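Local coordinates for sulfate adenylyltransferase, adenylylsulfate kinase (Thiobacillus denitrificans, PDB 3CR8), which makes 3'-phosphoadenylyl sulfate from adenosine 5'-phosphosulfate and ATP as a hexameric APS kinase that carries an ATP-sulfurylase-like region lacking sulfurylase activity, at residues P142-L147 / A209-V214; A168-Q173 / L195-V200; A113-S118 / W127-E132. All blocks are in the same frame, centred on the assembly; numbering follows the deposited sequence.

Interaction 1. Residues P142-L147 / A209-V214; sequences PDFVSL and AYFGLV
Asp143 reaches from a loop to the first turn of helix 210-220. Its CB packs against Phe211 CE1 at 3.9 Å, and CG continues past Phe211 CZ at 4.0 Å. Beyond them OD2 accepts a hydrogen bond from Tyr210 OH at 2.6 Å, while OD1 stands farther off, 3.5 Å from Tyr210 OH. The hydroxyl meets OD2 from 54° above the carboxylate plane, while OD2 itself lies at the edge of the tyrosine ring and in its plane. The same oxygen also forms a salt bridge with Arg148.

Phe144, next along the loop, packs against the following helical turn. With CG anti to its carbonyl carbon (chi1 -57°), the ring extends to Val214, whose CG1 stands over one face, 3.7 Å from the centroid and close to the ring normal, a CH-pi contact. The beta-branch of Val214 suits this place, since CB, CG1 and CG2 all touch the ring. Phe211 meets the same ring obliquely, with planes at 48° and Phe144 CE2 3.9 Å from Phe211 CD1. Leu147 CD1 adds a further apolar touch on Val214 CG1.

Were Asp143 replaced by an alanine, the Tyr210 hydroxyl would probably lose this acceptor and Arg148 this salt-bridge partner. Subunit packing lies close by: Glu395 of the second subunit accepts a bond from Phe144 N, and Met394 of that subunit packs on Phe211. The contact thus joins loop to helix through one buried charged group bordered by aromatic packing, and the arginine probably favours the ionised carboxylate.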
loop_
_atom_site.group_PDB
_atom_site.type_symbol
_atom_site.label_atom_id
_atom_site.label_comp_id
_atom_site.label_asym_id
_atom_site.label_seq_id
_atom_site.Cartn_x
_atom_site.Cartn_y
_atom_site.Cartn_z
ATOM N N PRO A 142 30.258 24.514 -13.056
ATOM C CA PRO A 142 29.289 24.946 -12.048
ATOM C C PRO A 142 28.586 23.748 -11.428
ATOM O O PRO A 142 28.172 23.763 -10.275
ATOM C CB PRO A 142 28.283 25.742 -12.878
ATOM C CG PRO A 142 28.998 26.079 -14.125
ATOM C CD PRO A 142 29.854 24.925 -14.402
ATOM N N ASP A 143 28.474 22.694 -12.225
ATOM C CA ASP A 143 27.683 21.524 -11.898
ATOM C C ASP A 143 28.459 20.452 -11.116
ATOM O O ASP A 143 29.623 20.174 -11.402
ATOM C CB ASP A 143 27.163 20.922 -13.197
ATOM C CG ASP A 143 28.274 20.606 -14.170
ATOM O OD1 ASP A 143 28.961 21.567 -14.593
ATOM O OD2 ASP A 143 28.452 19.398 -14.499
ATOM N N PHE A 144 27.802 19.854 -10.132
ATOM C CA PHE A 144 28.395 18.770 -9.376
ATOM C C PHE A 144 29.727 19.131 -8.701
ATOM O O PHE A 144 30.620 18.310 -8.509
ATOM C CB PHE A 144 28.507 17.505 -10.238
ATOM C CG PHE A 144 27.187 17.048 -10.796
ATOM C CD1 PHE A 144 26.048 17.071 -10.004
ATOM C CD2 PHE A 144 27.078 16.616 -12.106
ATOM C CE1 PHE A 144 24.839 16.685 -10.500
ATOM C CE2 PHE A 144 25.870 16.228 -12.612
ATOM C CZ PHE A 144 24.746 16.267 -11.805
ATOM N N VAL A 145 29.835 20.376 -8.285
ATOM C CA VAL A 145 30.999 20.820 -7.528
ATOM C C VAL A 145 31.436 19.826 -6.447
ATOM O O VAL A 145 32.600 19.451 -6.400
ATOM C CB VAL A 145 30.791 22.255 -6.970
ATOM C CG1 VAL A 145 31.418 22.411 -5.615
ATOM C CG2 VAL A 145 31.371 23.254 -7.924
ATOM N N SER A 146 30.520 19.411 -5.583
ATOM C CA SER A 146 30.850 18.414 -4.557
ATOM C C SER A 146 31.567 17.175 -5.124
ATOM O O SER A 146 32.708 16.867 -4.738
ATOM C CB SER A 146 29.579 17.957 -3.852
ATOM O OG SER A 146 28.489 17.978 -4.756
ATOM N N LEU A 147 30.884 16.489 -6.046
ATOM C CA LEU A 147 31.333 15.229 -6.642
ATOM C C LEU A 147 32.616 15.262 -7.479
ATOM O O LEU A 147 33.154 14.199 -7.787
ATOM C CB LEU A 147 30.224 14.662 -7.501
ATOM C CG LEU A 147 29.056 14.228 -6.628
ATOM C CD1 LEU A 147 27.798 13.890 -7.430
ATOM C CD2 LEU A 147 29.492 13.057 -5.801
ATOM N N ALA A 209 24.895 14.696 -21.890
ATOM C CA ALA A 209 24.361 13.391 -21.565
ATOM C C ALA A 209 24.900 12.921 -20.225
ATOM O O ALA A 209 24.305 12.081 -19.547
ATOM C CB ALA A 209 24.658 12.389 -22.669
ATOM N N TYR A 210 26.026 13.480 -19.828
ATOM C CA TYR A 210 26.618 13.070 -18.571
ATOM C C TYR A 210 25.712 13.367 -17.384
ATOM O O TYR A 210 25.809 12.701 -16.364
ATOM C CB TYR A 210 28.014 13.694 -18.372
ATOM C CG TYR A 210 28.047 15.164 -18.039
ATOM C CD1 TYR A 210 27.891 15.585 -16.736
ATOM C CD2 TYR A 210 28.268 16.131 -19.033
ATOM C CE1 TYR A 210 27.938 16.934 -16.421
ATOM C CE2 TYR A 210 28.321 17.452 -18.739
ATOM C CZ TYR A 210 28.156 17.861 -17.420
ATOM O OH TYR A 210 28.211 19.193 -17.062
ATOM N N PHE A 211 24.845 14.368 -17.507
ATOM C CA PHE A 211 23.995 14.735 -16.388
ATOM C C PHE A 211 23.138 13.553 -15.979
ATOM O O PHE A 211 23.078 13.181 -14.795
ATOM C CB PHE A 211 23.132 15.930 -16.730
ATOM C CG PHE A 211 23.854 17.243 -16.636
ATOM C CD1 PHE A 211 23.859 17.968 -15.464
ATOM C CD2 PHE A 211 24.512 17.759 -17.728
ATOM C CE1 PHE A 211 24.502 19.182 -15.391
ATOM C CE2 PHE A 211 25.146 18.969 -17.644
ATOM C CZ PHE A 211 25.139 19.673 -16.472
ATOM N N GLY A 212 22.496 12.942 -16.961
ATOM C CA GLY A 212 21.753 11.722 -16.702
ATOM C C GLY A 212 22.598 10.625 -16.060
ATOM O O GLY A 212 22.157 9.956 -15.130
ATOM N N LEU A 213 23.816 10.431 -16.550
ATOM C CA LEU A 213 24.699 9.427 -15.993
ATOM C C LEU A 213 24.944 9.702 -14.534
ATOM O O LEU A 213 24.829 8.834 -13.702
ATOM C CB LEU A 213 26.020 9.478 -16.716
ATOM C CG LEU A 213 26.771 8.183 -16.907
ATOM C CD1 LEU A 213 28.203 8.531 -16.658
ATOM C CD2 LEU A 213 26.274 7.081 -15.964
ATOM N N VAL A 214 25.313 10.924 -14.211
ATOM C CA VAL A 214 25.565 11.224 -12.827
ATOM C C VAL A 214 24.295 10.978 -12.044
ATOM O O VAL A 214 24.338 10.398 -10.962
ATOM C CB VAL A 214 26.036 12.657 -12.617
ATOM C CG1 VAL A 214 26.076 13.001 -11.113
ATOM C CG2 VAL A 214 27.375 12.848 -13.285
#

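Interaction 2. Residues A168-Q173 / L195-V200; sequences AWQARQ and LLHPQV
Trp169 O takes the backbone N-H of His197 at 2.6 Å, and Ala171 N of its own loop adds a weak second bond to it. This carbonyl stands where two neighbouring parallel strands leave the central sheet of the ATP-sulfurylase-like region. Strands 166-169 and 193-196, joined by helix 177-189, form a beta-alpha-beta crossover of a Rossmann-like fold. One step earlier Trp169 N gives its hydrogen to Leu195 O at 2.8 Å, and beyond the strand ends Gln199 N still bonds to Ala171 O at 2.6 Å. The loops therefore stay side by side after the regular sheet has ended.

Gln170 and His197 lie alongside each other, pointing the same way, with Gln170 CG 3.9 Å from His197 CB. Their flat groups are turned 53° apart, and Gln170 NE2 comes to the edge of the imidazole. Leu195 CD2 covers one face of that ring, toward its rim, and Phe256 meets it edge-to-face; histidine suits this place by giving both an aromatic surface while its ND1 makes a weak bond to Ser232 O. Arg249 gives a weak bond to Gln170 OE1.

Ala171 is small enough for its CB to rest 4.2 Å from Pro198 CB, both packing against Phe217 of helix 210-220. The sequence from Gln170 to Gln173 resembles the QXRN motif of active ATP sulfurylases, but ends in glutamine, a departure consistent with the absence of that activity. Arg172 and Gln199 run side by side, their guanidinium and amide planes 32° apart, and Gln199 OE1 lies 4.0 Å from Arg172 CB.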
loop_
_atom_site.group_PDB
_atom_site.type_symbol
_atom_site.label_atom_id
_atom_site.label_comp_id
_atom_site.label_asym_id
_atom_site.label_seq_id
_atom_site.Cartn_x
_atom_site.Cartn_y
_atom_site.Cartn_z
ATOM N N ALA A 168 38.479 0.728 -8.248
ATOM C CA ALA A 168 37.769 1.774 -8.959
ATOM C C ALA A 168 36.924 1.166 -10.050
ATOM O O ALA A 168 37.304 0.158 -10.644
ATOM C CB ALA A 168 38.739 2.756 -9.549
ATOM N N TRP A 169 35.778 1.785 -10.292
ATOM C CA TRP A 169 34.889 1.400 -11.370
ATOM C C TRP A 169 34.634 2.715 -12.107
ATOM O O TRP A 169 34.029 3.646 -11.561
ATOM C CB TRP A 169 33.601 0.790 -10.793
ATOM C CG TRP A 169 32.545 0.541 -11.792
ATOM C CD1 TRP A 169 31.619 1.431 -12.259
ATOM C CD2 TRP A 169 32.277 -0.692 -12.444
ATOM N NE1 TRP A 169 30.797 0.820 -13.173
ATOM C CE2 TRP A 169 31.188 -0.478 -13.310
ATOM C CE3 TRP A 169 32.848 -1.952 -12.378
ATOM C CZ2 TRP A 169 30.672 -1.478 -14.101
ATOM C CZ3 TRP A 169 32.329 -2.945 -13.172
ATOM C CH2 TRP A 169 31.251 -2.706 -14.018
ATOM N N GLN A 170 35.149 2.806 -13.328
ATOM C CA GLN A 170 35.080 4.039 -14.086
ATOM C C GLN A 170 33.936 4.031 -15.075
ATOM O O GLN A 170 34.150 4.095 -16.274
ATOM C CB GLN A 170 36.403 4.276 -14.801
ATOM C CG GLN A 170 37.419 5.031 -13.933
ATOM C CD GLN A 170 38.893 4.706 -14.233
ATOM O OE1 GLN A 170 39.252 4.245 -15.314
ATOM N NE2 GLN A 170 39.744 4.955 -13.260
ATOM N N ALA A 171 32.715 3.980 -14.556
ATOM C CA ALA A 171 31.523 3.756 -15.371
ATOM C C ALA A 171 31.372 4.691 -16.564
ATOM O O ALA A 171 31.722 5.866 -16.489
ATOM C CB ALA A 171 30.288 3.820 -14.506
ATOM N N ARG A 172 30.846 4.151 -17.659
ATOM C CA ARG A 172 30.491 4.960 -18.813
ATOM C C ARG A 172 28.993 4.875 -19.089
ATOM O O ARG A 172 28.497 5.511 -20.024
ATOM C CB ARG A 172 31.281 4.537 -20.047
ATOM C CG ARG A 172 31.041 3.099 -20.448
ATOM C CD ARG A 172 32.127 2.638 -21.411
ATOM N NE ARG A 172 33.424 2.570 -20.745
ATOM C CZ ARG A 172 33.953 1.452 -20.251
ATOM N NH1 ARG A 172 33.309 0.285 -20.362
ATOM N NH2 ARG A 172 35.139 1.497 -19.653
ATOM N N GLN A 173 28.286 4.093 -18.274
ATOM C CA GLN A 173 26.847 3.915 -18.420
ATOM C C GLN A 173 26.222 3.442 -17.121
ATOM O O GLN A 173 26.917 2.902 -16.269
ATOM C CB GLN A 173 26.570 2.899 -19.503
ATOM C CG GLN A 173 27.176 1.542 -19.230
ATOM C CD GLN A 173 26.437 0.425 -19.974
ATOM O OE1 GLN A 173 26.982 -0.668 -20.179
ATOM N NE2 GLN A 173 25.183 0.698 -20.375
ATOM N N LEU A 195 35.357 2.677 -5.251
ATOM C CA LEU A 195 35.215 4.003 -5.834
ATOM C C LEU A 195 34.368 3.948 -7.124
ATOM O O LEU A 195 34.760 3.356 -8.145
ATOM C CB LEU A 195 36.594 4.624 -6.097
ATOM C CG LEU A 195 36.550 5.961 -6.846
ATOM C CD1 LEU A 195 35.883 7.019 -5.971
ATOM C CD2 LEU A 195 37.908 6.438 -7.274
ATOM N N LEU A 196 33.186 4.545 -7.074
ATOM C CA LEU A 196 32.375 4.676 -8.279
ATOM C C LEU A 196 32.832 5.948 -8.947
ATOM O O LEU A 196 32.689 7.061 -8.384
ATOM C CB LEU A 196 30.903 4.766 -7.901
ATOM C CG LEU A 196 30.402 3.557 -7.095
ATOM C CD1 LEU A 196 29.007 3.783 -6.557
ATOM C CD2 LEU A 196 30.438 2.309 -7.972
ATOM N N HIS A 197 33.401 5.777 -10.138
ATOM C CA HIS A 197 34.140 6.851 -10.804
ATOM C C HIS A 197 33.634 7.015 -12.222
ATOM O O HIS A 197 34.353 6.735 -13.152
ATOM C CB HIS A 197 35.626 6.462 -10.814
ATOM C CG HIS A 197 36.577 7.606 -10.638
ATOM N ND1 HIS A 197 36.207 8.819 -10.105
ATOM C CD2 HIS A 197 37.907 7.696 -10.891
ATOM C CE1 HIS A 197 37.259 9.619 -10.055
ATOM N NE2 HIS A 197 38.301 8.962 -10.524
ATOM N N PRO A 198 32.382 7.457 -12.404
ATOM C CA PRO A 198 31.790 7.512 -13.755
ATOM C C PRO A 198 32.434 8.561 -14.675
ATOM O O PRO A 198 32.594 9.723 -14.265
ATOM C CB PRO A 198 30.334 7.920 -13.494
ATOM C CG PRO A 198 30.123 7.809 -12.041
ATOM C CD PRO A 198 31.459 7.977 -11.385
ATOM N N GLN A 199 32.776 8.169 -15.905
ATOM C CA GLN A 199 33.299 9.132 -16.869
ATOM C C GLN A 199 32.284 10.241 -17.185
ATOM O O GLN A 199 31.122 9.980 -17.491
ATOM C CB GLN A 199 33.803 8.425 -18.118
ATOM C CG GLN A 199 35.281 8.157 -18.058
ATOM C CD GLN A 199 35.643 6.754 -18.499
ATOM O OE1 GLN A 199 34.811 6.025 -19.052
ATOM N NE2 GLN A 199 36.894 6.364 -18.253
ATOM N N VAL A 200 32.716 11.489 -17.088
ATOM C CA VAL A 200 31.738 12.560 -17.083
ATOM C C VAL A 200 31.927 13.719 -18.090
ATOM O O VAL A 200 31.185 14.708 -18.079
ATOM C CB VAL A 200 31.667 13.198 -15.691
ATOM C CG1 VAL A 200 31.570 14.713 -15.778
ATOM C CG2 VAL A 200 30.510 12.611 -14.917
#

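Interaction 3. Residues A113-S118 / W127-E132; sequences AILTLS and WHLAGE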
loop_
_atom_site.group_PDB
_atom_site.type_symbol
_atom_site.label_atom_id
_atom_site.label_comp_id
_atom_site.label_asym_id
_atom_site.label_seq_id
_atom_site.Cartn_x
_atom_site.Cartn_y
_atom_site.Cartn_z
ATOM N N ALA A 113 45.282 28.155 -19.572
ATOM C CA ALA A 113 46.700 27.882 -19.451
ATOM C C ALA A 113 47.422 28.455 -20.648
ATOM O O ALA A 113 46.796 28.702 -21.680
ATOM C CB ALA A 113 46.932 26.370 -19.373
ATOM N N ILE A 114 48.727 28.682 -20.519
ATOM C CA ILE A 114 49.521 28.934 -21.717
ATOM C C ILE A 114 50.372 27.700 -22.100
ATOM O O ILE A 114 51.081 27.097 -21.263
ATOM C CB ILE A 114 50.322 30.308 -21.702
ATOM C CG1 ILE A 114 51.610 30.203 -20.905
ATOM C CG2 ILE A 114 49.481 31.455 -21.156
ATOM C CD1 ILE A 114 52.718 29.432 -21.614
ATOM N N LEU A 115 50.245 27.316 -23.367
ATOM C CA LEU A 115 51.053 26.267 -23.959
ATOM C C LEU A 115 52.304 26.878 -24.578
ATOM O O LEU A 115 52.232 27.828 -25.359
ATOM C CB LEU A 115 50.245 25.549 -25.038
ATOM C CG LEU A 115 50.985 24.541 -25.906
ATOM C CD1 LEU A 115 51.640 23.505 -25.045
ATOM C CD2 LEU A 115 50.067 23.895 -26.911
ATOM N N THR A 116 53.455 26.340 -24.215
ATOM C CA THR A 116 54.703 26.765 -24.809
ATOM C C THR A 116 55.025 25.769 -25.940
ATOM O O THR A 116 55.420 24.636 -25.669
ATOM C CB THR A 116 55.823 26.829 -23.717
ATOM O OG1 THR A 116 55.299 27.409 -22.508
ATOM C CG2 THR A 116 57.016 27.641 -24.173
ATOM N N LEU A 117 54.837 26.175 -27.196
ATOM C CA LEU A 117 54.925 25.250 -28.331
ATOM C C LEU A 117 56.260 24.490 -28.525
ATOM O O LEU A 117 57.301 25.101 -28.753
ATOM C CB LEU A 117 54.544 25.975 -29.617
ATOM C CG LEU A 117 53.069 26.350 -29.695
ATOM C CD1 LEU A 117 52.643 26.923 -31.046
ATOM C CD2 LEU A 117 52.250 25.143 -29.365
ATOM N N SER A 118 56.212 23.156 -28.432
ATOM C CA SER A 118 57.323 22.256 -28.801
ATOM C C SER A 118 57.282 21.892 -30.280
ATOM O O SER A 118 58.310 21.890 -30.952
ATOM C CB SER A 118 57.227 20.927 -28.066
ATOM O OG SER A 118 57.682 20.994 -26.739
ATOM N N TRP A 127 44.639 19.988 -36.349
ATOM C CA TRP A 127 45.985 20.386 -35.989
ATOM C C TRP A 127 46.344 19.859 -34.633
ATOM O O TRP A 127 45.545 19.868 -33.733
ATOM C CB TRP A 127 46.123 21.900 -35.983
ATOM C CG TRP A 127 46.714 22.409 -37.196
ATOM C CD1 TRP A 127 48.022 22.529 -37.463
ATOM C CD2 TRP A 127 46.024 22.876 -38.334
ATOM N NE1 TRP A 127 48.205 23.030 -38.712
ATOM C CE2 TRP A 127 46.980 23.256 -39.268
ATOM C CE3 TRP A 127 44.682 22.997 -38.660
ATOM C CZ2 TRP A 127 46.642 23.753 -40.503
ATOM C CZ3 TRP A 127 44.351 23.489 -39.879
ATOM C CH2 TRP A 127 45.322 23.859 -40.793
ATOM N N HIS A 128 47.572 19.406 -34.506
ATOM C CA HIS A 128 48.084 18.864 -33.254
ATOM C C HIS A 128 49.085 19.847 -32.653
ATOM O O HIS A 128 49.795 20.550 -33.378
ATOM C CB HIS A 128 48.805 17.547 -33.490
ATOM C CG HIS A 128 47.903 16.354 -33.585
ATOM N ND1 HIS A 128 46.958 16.210 -34.579
ATOM C CD2 HIS A 128 47.826 15.230 -32.830
ATOM C CE1 HIS A 128 46.325 15.061 -34.417
ATOM N NE2 HIS A 128 46.841 14.442 -33.371
ATOM N N LEU A 129 49.158 19.891 -31.327
ATOM C CA LEU A 129 50.031 20.841 -30.660
ATOM C C LEU A 129 50.787 20.139 -29.540
ATOM O O LEU A 129 50.340 19.114 -29.022
ATOM C CB LEU A 129 49.234 22.013 -30.103
ATOM C CG LEU A 129 48.256 22.675 -31.056
ATOM C CD1 LEU A 129 47.434 23.737 -30.324
ATOM C CD2 LEU A 129 49.044 23.258 -32.209
ATOM N N ALA A 130 51.931 20.707 -29.174
ATOM C CA ALA A 130 52.850 20.085 -28.247
ATOM C C ALA A 130 53.551 21.143 -27.418
ATOM O O ALA A 130 53.709 22.272 -27.852
ATOM C CB ALA A 130 53.874 19.264 -29.001
ATOM N N GLY A 131 53.983 20.769 -26.219
ATOM C CA GLY A 131 54.758 21.660 -25.390
ATOM C C GLY A 131 54.369 21.580 -23.929
ATOM O O GLY A 131 53.307 21.045 -23.587
ATOM N N GLU A 132 55.237 22.119 -23.073
ATOM C CA GLU A 132 54.956 22.257 -21.659
ATOM C C GLU A 132 53.753 23.151 -21.429
ATOM O O GLU A 132 53.457 24.042 -22.223
ATOM C CB GLU A 132 56.163 22.828 -20.952
ATOM C CG GLU A 132 57.364 21.926 -21.027
ATOM C CD GLU A 132 57.109 20.602 -20.389
ATOM O OE1 GLU A 132 56.545 20.572 -19.284
ATOM O OE2 GLU A 132 57.464 19.574 -20.991
#
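Leu115 and Leu129 cross obliquely between two strands of the mixed, curled sheet of the PUA-like domain. Strand 113-117 passes strand 127-132 at 100° with the axes 4.8 Å apart, so the leucines fill the angle between strands that splay rather than run flat beside each other. Leu115 carries CG opposite its backbone N (chi1 172°), which turns both methyls to the other strand: CD2 touches Leu129 CB at 3.8 Å, while CD1 lies against the backbone carbonyls of Gly131 and Glu132. Leu117 approaches the same CB more distantly with its CD2. Leu102 of the adjoining strand 101-105 also packs on Leu129, extending the apolar layer that favours branched aliphatic residues here.

The backbones meet next to these leucines. Thr116 N donates to Glu132 O at 3.0 Å in an almost straight bond. Gly131 lies between Glu132 and Ala130, whose carbonyls both take a hydrogen from the first segment; its positive phi suits glycine, and a CB on it would run into Thr116 O. Without one, its CA comes against that carbonyl oxygen in a CA-H...O contact.

At the corner the chain turns at Ser118, this residue directs its CB toward Ala130 CB, 3.9 Å away, both being small enough for the close backbones. Ser118 N bonds to Ala130 O at 2.7 Å, coming from 53° above the carbonyl plane.

Overall arrangement
Interactions 1 and 2 are neighbours in the ATP-sulfurylase-like region, with centres 12 Å apart, and interaction 2 is nested along the chain inside the loop that interaction 1 closes. They touch directly: Val214 CG2 packs 3.5 Å from Val200 CG2, and Leu213 CD1 lies 3.4 Å from Gln199 O, so helix 210-220 carries one contact and covers the other. Interaction 3 belongs to the PUA-like domain and closes earlier in the chain. Its nearest atoms are about 17 Å from interaction 1 and about 20 Å from interaction 2. All three lie away from the predicted ATP-binding P-loop, Gly376 to Ser383, of the kinase domain.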